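Local coordinates for protein putative hydrolase (PDB 4X00) that is a putative alpha/beta-hydrolase-fold enzyme, possibly an esterase acting on aryl esters, at residues D86-I98 against L113-Y125. Sequence-based numbering, arbitrary orientation.
Sequences DGRRWADDLAAII and LGGAVISNYLAAY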
ATOM      1  N   ASP A  86     -10.714 -11.702   5.683  1.00 15.02           N
ATOM      2  CA  ASP A  86     -10.172 -12.627   4.692  1.00 16.22           C
ATOM      3  C   ASP A  86      -9.247 -11.832   3.751  1.00 15.50           C
ATOM      4  O   ASP A  86      -9.723 -11.052   2.910  1.00 15.27           O
ATOM      5  CB  ASP A  86     -11.291 -13.308   3.902  1.00 18.65           C
ATOM      6  CG  ASP A  86     -10.766 -14.285   2.853  1.00 21.82           C
ATOM      7  OD1 ASP A  86      -9.538 -14.516   2.801  1.00 22.20           O
ATOM      8  OD2 ASP A  86     -11.598 -14.852   2.096  1.00 24.90           O
ATOM      9  N   GLY A  87      -7.930 -12.025   3.885  1.00 15.52           N
ATOM     10  CA  GLY A  87      -6.962 -11.352   3.030  1.00 15.26           C
ATOM     11  C   GLY A  87      -7.228 -11.558   1.547  1.00 14.97           C
ATOM     12  O   GLY A  87      -6.880 -10.704   0.735  1.00 15.31           O
ATOM     13  N   ARG A  88      -7.825 -12.688   1.184  1.00 15.46           N
ATOM     14  CA  ARG A  88      -8.109 -12.975  -0.214  1.00 16.27           C
ATOM     15  C   ARG A  88      -9.033 -11.927  -0.836  1.00 15.71           C
ATOM     16  O   ARG A  88      -8.944 -11.674  -2.046  1.00 15.95           O
ATOM     17  CB  ARG A  88      -8.721 -14.391  -0.358  1.00 18.21           C
ATOM     18  CG  ARG A  88      -9.122 -14.815  -1.778  1.00 22.39           C
ATOM     19  CD  ARG A  88      -7.950 -14.770  -2.764  1.00 25.53           C
ATOM     20  NE  ARG A  88      -8.381 -15.248  -4.080  1.00 27.29           N
ATOM     21  CZ  ARG A  88      -8.356 -16.519  -4.457  1.00 28.94           C
ATOM     22  NH1 ARG A  88      -7.931 -17.444  -3.613  1.00 29.25           N
ATOM     23  NH2 ARG A  88      -8.754 -16.864  -5.676  1.00 30.16           N
ATOM     24  N   ARG A  89      -9.937 -11.329  -0.041  1.00 14.58           N
ATOM     25  CA  ARG A  89     -10.857 -10.349  -0.626  1.00 14.37           C
ATOM     26  C   ARG A  89     -10.091  -9.153  -1.172  1.00 12.74           C
ATOM     27  O   ARG A  89     -10.427  -8.612  -2.234  1.00 12.75           O
ATOM     28  CB  ARG A  89     -11.879  -9.818   0.385  1.00 16.06           C
ATOM     29  CG  ARG A  89     -12.820 -10.789   0.947  1.00 18.95           C
ATOM     30  CD  ARG A  89     -13.797 -11.231  -0.109  1.00 22.09           C
ATOM     31  NE  ARG A  89     -14.591 -12.250   0.514  1.00 25.20           N
ATOM     32  CZ  ARG A  89     -15.758 -12.042   1.115  1.00 27.23           C
ATOM     33  NH1 ARG A  89     -16.339 -10.841   1.104  1.00 26.82           N
ATOM     34  NH2 ARG A  89     -16.368 -13.062   1.682  1.00 30.30           N
ATOM     35  N   TRP A  90      -9.064  -8.733  -0.440  1.00 12.57           N
ATOM     36  CA  TRP A  90      -8.285  -7.576  -0.872  1.00 11.86           C
ATOM     37  C   TRP A  90      -7.425  -7.944  -2.085  1.00 11.58           C
ATOM     38  O   TRP A  90      -7.216  -7.129  -2.982  1.00 11.91           O
ATOM     39  CB  TRP A  90      -7.376  -7.072   0.246  1.00 12.06           C
ATOM     40  CG  TRP A  90      -8.037  -6.793   1.592  1.00 11.08           C
ATOM     41  CD1 TRP A  90      -8.590  -7.699   2.441  1.00 11.83           C
ATOM     42  CD2 TRP A  90      -8.136  -5.526   2.249  1.00 10.95           C
ATOM     43  NE1 TRP A  90      -9.039  -7.080   3.582  1.00 10.86           N
ATOM     44  CE2 TRP A  90      -8.771  -5.741   3.488  1.00 10.93           C
ATOM     45  CE3 TRP A  90      -7.746  -4.227   1.908  1.00 11.54           C
ATOM     46  CZ2 TRP A  90      -9.036  -4.697   4.383  1.00 11.54           C
ATOM     47  CZ3 TRP A  90      -7.997  -3.202   2.794  1.00 11.18           C
ATOM     48  CH2 TRP A  90      -8.620  -3.437   4.020  1.00 11.34           C
ATOM     49  N   ALA A  91      -6.875  -9.151  -2.076  1.00 11.87           N
ATOM     50  CA  ALA A  91      -6.160  -9.633  -3.241  1.00 12.14           C
ATOM     51  C   ALA A  91      -7.061  -9.701  -4.463  1.00 11.74           C
ATOM     52  O   ALA A  91      -6.617  -9.389  -5.582  1.00 12.30           O
ATOM     53  CB  ALA A  91      -5.529 -11.006  -2.966  1.00 13.17           C
ATOM     54  N   ASP A  92      -8.312 -10.127  -4.268  1.00 11.91           N
ATOM     55  CA  ASP A  92      -9.256 -10.176  -5.391  1.00 12.34           C
ATOM     56  C   ASP A  92      -9.621  -8.786  -5.900  1.00 11.47           C
ATOM     57  O   ASP A  92      -9.869  -8.625  -7.099  1.00 13.09           O
ATOM     58  CB  ASP A  92     -10.528 -10.935  -5.009  1.00 13.88           C
ATOM     59  CG  ASP A  92     -10.305 -12.429  -4.832  1.00 16.41           C
ATOM     60  OD1 ASP A  92      -9.240 -12.981  -5.209  1.00 17.41           O
ATOM     61  OD2 ASP A  92     -11.231 -13.075  -4.316  1.00 18.95           O
ATOM     62  N   ASP A  93      -9.650  -7.786  -5.016  1.00 11.25           N
ATOM     63  CA  ASP A  93      -9.859  -6.411  -5.462  1.00 11.60           C
ATOM     64  C   ASP A  93      -8.740  -6.017  -6.430  1.00 11.47           C
ATOM     65  O   ASP A  93      -8.999  -5.455  -7.496  1.00 11.95           O
ATOM     66  CB  ASP A  93      -9.851  -5.399  -4.289  1.00 11.65           C
ATOM     67  CG  ASP A  93     -11.008  -5.571  -3.307  1.00 12.46           C
ATOM     68  OD1 ASP A  93     -12.015  -6.187  -3.656  1.00 12.64           O
ATOM     69  OD2 ASP A  93     -10.889  -5.031  -2.187  1.00 12.08           O
ATOM     70  N   LEU A  94      -7.492  -6.278  -6.029  1.00 11.20           N
ATOM     71  CA  LEU A  94      -6.346  -5.966  -6.866  1.00 10.93           C
ATOM     72  C   LEU A  94      -6.429  -6.744  -8.194  1.00 11.75           C
ATOM     73  O   LEU A  94      -6.221  -6.161  -9.267  1.00 13.03           O
ATOM     74  CB  LEU A  94      -5.059  -6.284  -6.129  1.00 12.08           C
ATOM     75  CG  LEU A  94      -3.794  -6.091  -6.965  1.00 12.26           C
ATOM     76  CD1 LEU A  94      -3.666  -4.647  -7.497  1.00 12.32           C
ATOM     77  CD2 LEU A  94      -2.612  -6.472  -6.108  1.00 12.80           C
ATOM     78  N   ALA A  95      -6.777  -8.031  -8.138  1.00 11.36           N
ATOM     79  CA  ALA A  95      -6.880  -8.814  -9.363  1.00 12.30           C
ATOM     80  C   ALA A  95      -7.941  -8.230 -10.298  1.00 12.80           C
ATOM     81  O   ALA A  95      -7.773  -8.226 -11.517  1.00 13.52           O
ATOM     82  CB  ALA A  95      -7.196 -10.265  -9.044  1.00 13.11           C
ATOM     83  N   ALA A  96      -9.040  -7.736  -9.724  1.00 13.13           N
ATOM     84  CA  ALA A  96     -10.105  -7.177 -10.534  1.00 14.83           C
ATOM     85  C   ALA A  96      -9.644  -5.907 -11.244  1.00 16.07           C
ATOM     86  O   ALA A  96      -9.992  -5.671 -12.405  1.00 17.08           O
ATOM     87  CB  ALA A  96     -11.329  -6.900  -9.673  1.00 15.19           C
ATOM     88  N   ILE A  97      -8.879  -5.075 -10.545  1.00 15.72           N
ATOM     89  CA  ILE A  97      -8.315  -3.891 -11.192  1.00 16.29           C
ATOM     90  C   ILE A  97      -7.308  -4.256 -12.284  1.00 16.53           C
ATOM     91  O   ILE A  97      -7.368  -3.686 -13.366  1.00 17.21           O
ATOM     92  CB  ILE A  97      -7.722  -2.995 -10.144  1.00 17.10           C
ATOM     93  CG1 ILE A  97      -8.932  -2.368  -9.422  1.00 18.43           C
ATOM     94  CG2 ILE A  97      -6.765  -1.927 -10.729  1.00 18.01           C
ATOM     95  CD1 ILE A  97      -8.623  -1.705  -8.195  1.00 19.49           C
ATOM     96  N   ILE A  98      -6.420  -5.222 -12.036  1.00 15.50           N
ATOM     97  CA  ILE A  98      -5.493  -5.676 -13.081  1.00 16.06           C
ATOM     98  C   ILE A  98      -6.268  -6.134 -14.309  1.00 18.12           C
ATOM     99  O   ILE A  98      -5.922  -5.799 -15.443  1.00 18.91           O
ATOM    100  CB  ILE A  98      -4.586  -6.806 -12.557  1.00 15.30           C
ATOM    101  CG1 ILE A  98      -3.649  -6.226 -11.486  1.00 15.49           C
ATOM    102  CG2 ILE A  98      -3.795  -7.454 -13.704  1.00 16.32           C
ATOM    103  CD1 ILE A  98      -2.859  -7.251 -10.703  1.00 15.92           C
ATOM    104  N   LEU A 113      -0.019  -1.588   4.545  1.00  8.26           N
ATOM    105  CA  LEU A 113      -1.066  -2.589   4.321  1.00  8.66           C
ATOM    106  C   LEU A 113      -1.094  -3.046   2.855  1.00  8.40           C
ATOM    107  O   LEU A 113      -1.381  -4.198   2.553  1.00  8.87           O
ATOM    108  CB  LEU A 113      -2.420  -1.986   4.764  1.00  9.86           C
ATOM    109  CG  LEU A 113      -3.669  -2.749   4.377  1.00 12.48           C
ATOM    110  CD1 LEU A 113      -3.653  -4.068   5.073  1.00 14.02           C
ATOM    111  CD2 LEU A 113      -4.885  -1.911   4.797  1.00 12.74           C
ATOM    112  N   GLY A 114      -0.768  -2.124   1.955  1.00  8.25           N
ATOM    113  CA  GLY A 114      -0.715  -2.445   0.541  1.00  8.98           C
ATOM    114  C   GLY A 114       0.288  -3.545   0.224  1.00  9.38           C
ATOM    115  O   GLY A 114       0.100  -4.300  -0.736  1.00  9.53           O
ATOM    116  N   GLY A 115       1.360  -3.620   1.018  1.00  8.73           N
ATOM    117  CA  GLY A 115       2.326  -4.711   0.880  1.00  9.77           C
ATOM    118  C   GLY A 115       1.703  -6.061   1.222  1.00  9.55           C
ATOM    119  O   GLY A 115       1.958  -7.076   0.563  1.00  9.59           O
ATOM    120  N   ALA A 116       0.867  -6.070   2.255  1.00 10.07           N
ATOM    121  CA  ALA A 116       0.174  -7.308   2.614  1.00 10.71           C
ATOM    122  C   ALA A 116      -0.817  -7.720   1.531  1.00 10.49           C
ATOM    123  O   ALA A 116      -1.005  -8.919   1.260  1.00 11.36           O
ATOM    124  CB  ALA A 116      -0.542  -7.136   3.956  1.00 11.60           C
ATOM    125  N   VAL A 117      -1.468  -6.730   0.926  1.00 10.00           N
ATOM    126  CA  VAL A 117      -2.341  -7.032  -0.215  1.00 10.19           C
ATOM    127  C   VAL A 117      -1.528  -7.697  -1.348  1.00  9.37           C
ATOM    128  O   VAL A 117      -1.986  -8.695  -1.943  1.00 10.21           O
ATOM    129  CB  VAL A 117      -3.034  -5.754  -0.745  1.00 10.83           C
ATOM    130  CG1 VAL A 117      -3.780  -6.009  -2.054  1.00 12.00           C
ATOM    131  CG2 VAL A 117      -3.981  -5.136   0.311  1.00 10.38           C
ATOM    132  N   ILE A 118      -0.333  -7.161  -1.653  1.00  9.55           N
ATOM    133  CA  ILE A 118       0.512  -7.804  -2.666  1.00  9.53           C
ATOM    134  C   ILE A 118       0.863  -9.230  -2.259  1.00 10.09           C
ATOM    135  O   ILE A 118       0.802 -10.138  -3.104  1.00 10.14           O
ATOM    136  CB  ILE A 118       1.797  -6.987  -2.928  1.00  9.72           C
ATOM    137  CG1 ILE A 118       1.425  -5.662  -3.586  1.00  9.62           C
ATOM    138  CG2 ILE A 118       2.742  -7.787  -3.854  1.00 10.33           C
ATOM    139  CD1 ILE A 118       2.611  -4.692  -3.758  1.00  9.73           C
ATOM    140  N   SER A 119       1.239  -9.451  -0.997  1.00 10.21           N
ATOM    141  CA  SER A 119       1.580 -10.827  -0.606  1.00 10.45           C
ATOM    142  C   SER A 119       0.399 -11.764  -0.810  1.00 10.70           C
ATOM    143  O   SER A 119       0.574 -12.897  -1.273  1.00 11.02           O
ATOM    144  CB  SER A 119       2.017 -10.918   0.854  1.00 10.50           C
ATOM    145  OG  SER A 119       3.228 -10.213   1.018  1.00 10.96           O
ATOM    146  N   ASN A 120      -0.799 -11.303  -0.447  1.00 11.00           N
ATOM    147  CA  ASN A 120      -1.980 -12.142  -0.609  1.00 11.62           C
ATOM    148  C   ASN A 120      -2.323 -12.359  -2.085  1.00 11.79           C
ATOM    149  O   ASN A 120      -2.757 -13.457  -2.463  1.00 12.21           O
ATOM    150  CB  ASN A 120      -3.156 -11.545   0.162  1.00 12.27           C
ATOM    151  CG  ASN A 120      -3.061 -11.831   1.633  1.00 13.00           C
ATOM    152  OD1 ASN A 120      -2.625 -12.922   2.023  1.00 14.96           O
ATOM    153  ND2 ASN A 120      -3.520 -10.884   2.472  1.00 13.50           N
ATOM    154  N   TYR A 121      -2.077 -11.350  -2.920  1.00 11.35           N
ATOM    155  CA  TYR A 121      -2.230 -11.510  -4.355  1.00 11.40           C
ATOM    156  C   TYR A 121      -1.238 -12.540  -4.904  1.00 12.12           C
ATOM    157  O   TYR A 121      -1.627 -13.448  -5.660  1.00 12.62           O
ATOM    158  CB  TYR A 121      -2.058 -10.148  -5.060  1.00 11.82           C
ATOM    159  CG  TYR A 121      -2.032 -10.271  -6.556  1.00 10.88           C
ATOM    160  CD1 TYR A 121      -3.222 -10.326  -7.285  1.00 11.22           C
ATOM    161  CD2 TYR A 121      -0.830 -10.406  -7.241  1.00 11.56           C
ATOM    162  CE1 TYR A 121      -3.206 -10.465  -8.671  1.00 11.42           C
ATOM    163  CE2 TYR A 121      -0.808 -10.534  -8.616  1.00 12.44           C
ATOM    164  CZ  TYR A 121      -1.991 -10.592  -9.332  1.00 12.27           C
ATOM    165  OH  TYR A 121      -1.937 -10.730 -10.712  1.00 13.90           O
ATOM    166  N   LEU A 122       0.030 -12.419  -4.510  1.00 11.35           N
ATOM    167  CA  LEU A 122       1.036 -13.401  -4.927  1.00 12.68           C
ATOM    168  C   LEU A 122       0.656 -14.801  -4.468  1.00 13.86           C
ATOM    169  O   LEU A 122       0.820 -15.770  -5.215  1.00 14.42           O
ATOM    170  CB  LEU A 122       2.396 -13.021  -4.360  1.00 11.86           C
ATOM    171  CG  LEU A 122       3.015 -11.794  -5.026  1.00 12.54           C
ATOM    172  CD1 LEU A 122       4.262 -11.392  -4.245  1.00 12.76           C
ATOM    173  CD2 LEU A 122       3.369 -12.037  -6.513  1.00 13.81           C
ATOM    174  N   ALA A 123       0.128 -14.930  -3.255  1.00 13.78           N
ATOM    175  CA  ALA A 123      -0.208 -16.270  -2.750  1.00 14.37           C
ATOM    176  C   ALA A 123      -1.323 -16.906  -3.569  1.00 16.28           C
ATOM    177  O   ALA A 123      -1.287 -18.105  -3.886  1.00 17.79           O
ATOM    178  CB  ALA A 123      -0.599 -16.190  -1.277  1.00 14.35           C
ATOM    179  N   ALA A 124      -2.319 -16.100  -3.924  1.00 15.98           N
ATOM    180  CA  ALA A 124      -3.502 -16.641  -4.595  1.00 17.02           C
ATOM    181  C   ALA A 124      -3.332 -16.780  -6.111  1.00 17.75           C
ATOM    182  O   ALA A 124      -3.874 -17.718  -6.719  1.00 19.95           O
ATOM    183  CB  ALA A 124      -4.717 -15.756  -4.290  1.00 18.64           C
ATOM    184  N   TYR A 125      -2.582 -15.858  -6.717  1.00 16.77           N
ATOM    185  CA  TYR A 125      -2.553 -15.744  -8.174  1.00 16.99           C
ATOM    186  C   TYR A 125      -1.172 -15.996  -8.761  1.00 16.63           C
ATOM    187  O   TYR A 125      -1.052 -16.176  -9.965  1.00 17.73           O
ATOM    188  CB  TYR A 125      -3.036 -14.350  -8.607  1.00 17.23           C
ATOM    189  CG  TYR A 125      -4.501 -14.108  -8.317  1.00 17.99           C
ATOM    190  CD1 TYR A 125      -5.469 -14.475  -9.233  1.00 18.82           C
ATOM    191  CD2 TYR A 125      -4.910 -13.504  -7.138  1.00 18.01           C
ATOM    192  CE1 TYR A 125      -6.819 -14.256  -8.972  1.00 20.36           C
ATOM    193  CE2 TYR A 125      -6.252 -13.286  -6.874  1.00 19.23           C
ATOM    194  CZ  TYR A 125      -7.199 -13.663  -7.796  1.00 20.44           C
ATOM    195  OH  TYR A 125      -8.553 -13.452  -7.535  1.00 22.10           O
TER
HETATM  196  O   HOH W   1      -4.991  -8.648   1.700  1.00 17.42           O
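Y121 and Y125, one turn apart on helix 113-125, each lodge as a knob among four residues of helix 87-98, where A91 and A95 keep the surface shallow. With CG of Y121 anti to the backbone N (chi1 173°), the ring is carried along the partner helix. CB of Y121 rests against L94 CD2 (3.9 Å) and A91 CB; CG still touches L94 CD2, and CD1 has A91 O in the plane of the ring, at its edge. Farther out, CE1 of Y121 has A95 CB at its edge. The Y121 OH ends 3.6 Å from I98 CD1, which arrives from the opposite direction. The small A91 and A95 probably help the two segments approach, their axes 8.1 Å apart and crossing at -84°; A91 CB lies 3.5 Å from the backbone N of Y121. Both helices belong to the alpha/beta hydrolase fold, and 113-125 springs from what is probably the nucleophile elbow, while from 87-98 L94 and I98 also reach strand 36-40 of the central sheet. Y125 presents a ring face to A95 CB, a CH-pi contact, while its OH donates a very short 2.5 Å hydrogen bond to D92 OD1. That same oxygen takes R88 NE in a salt bridge, nearly in the guanidinium plane, and A124 CB covers one guanidinium face. At the N-terminal end of helix 87-98, a water joins G87 O to N120 ND2. N120 ND2 also donates to T208 O, and N120 OD1 accepts from E210 N.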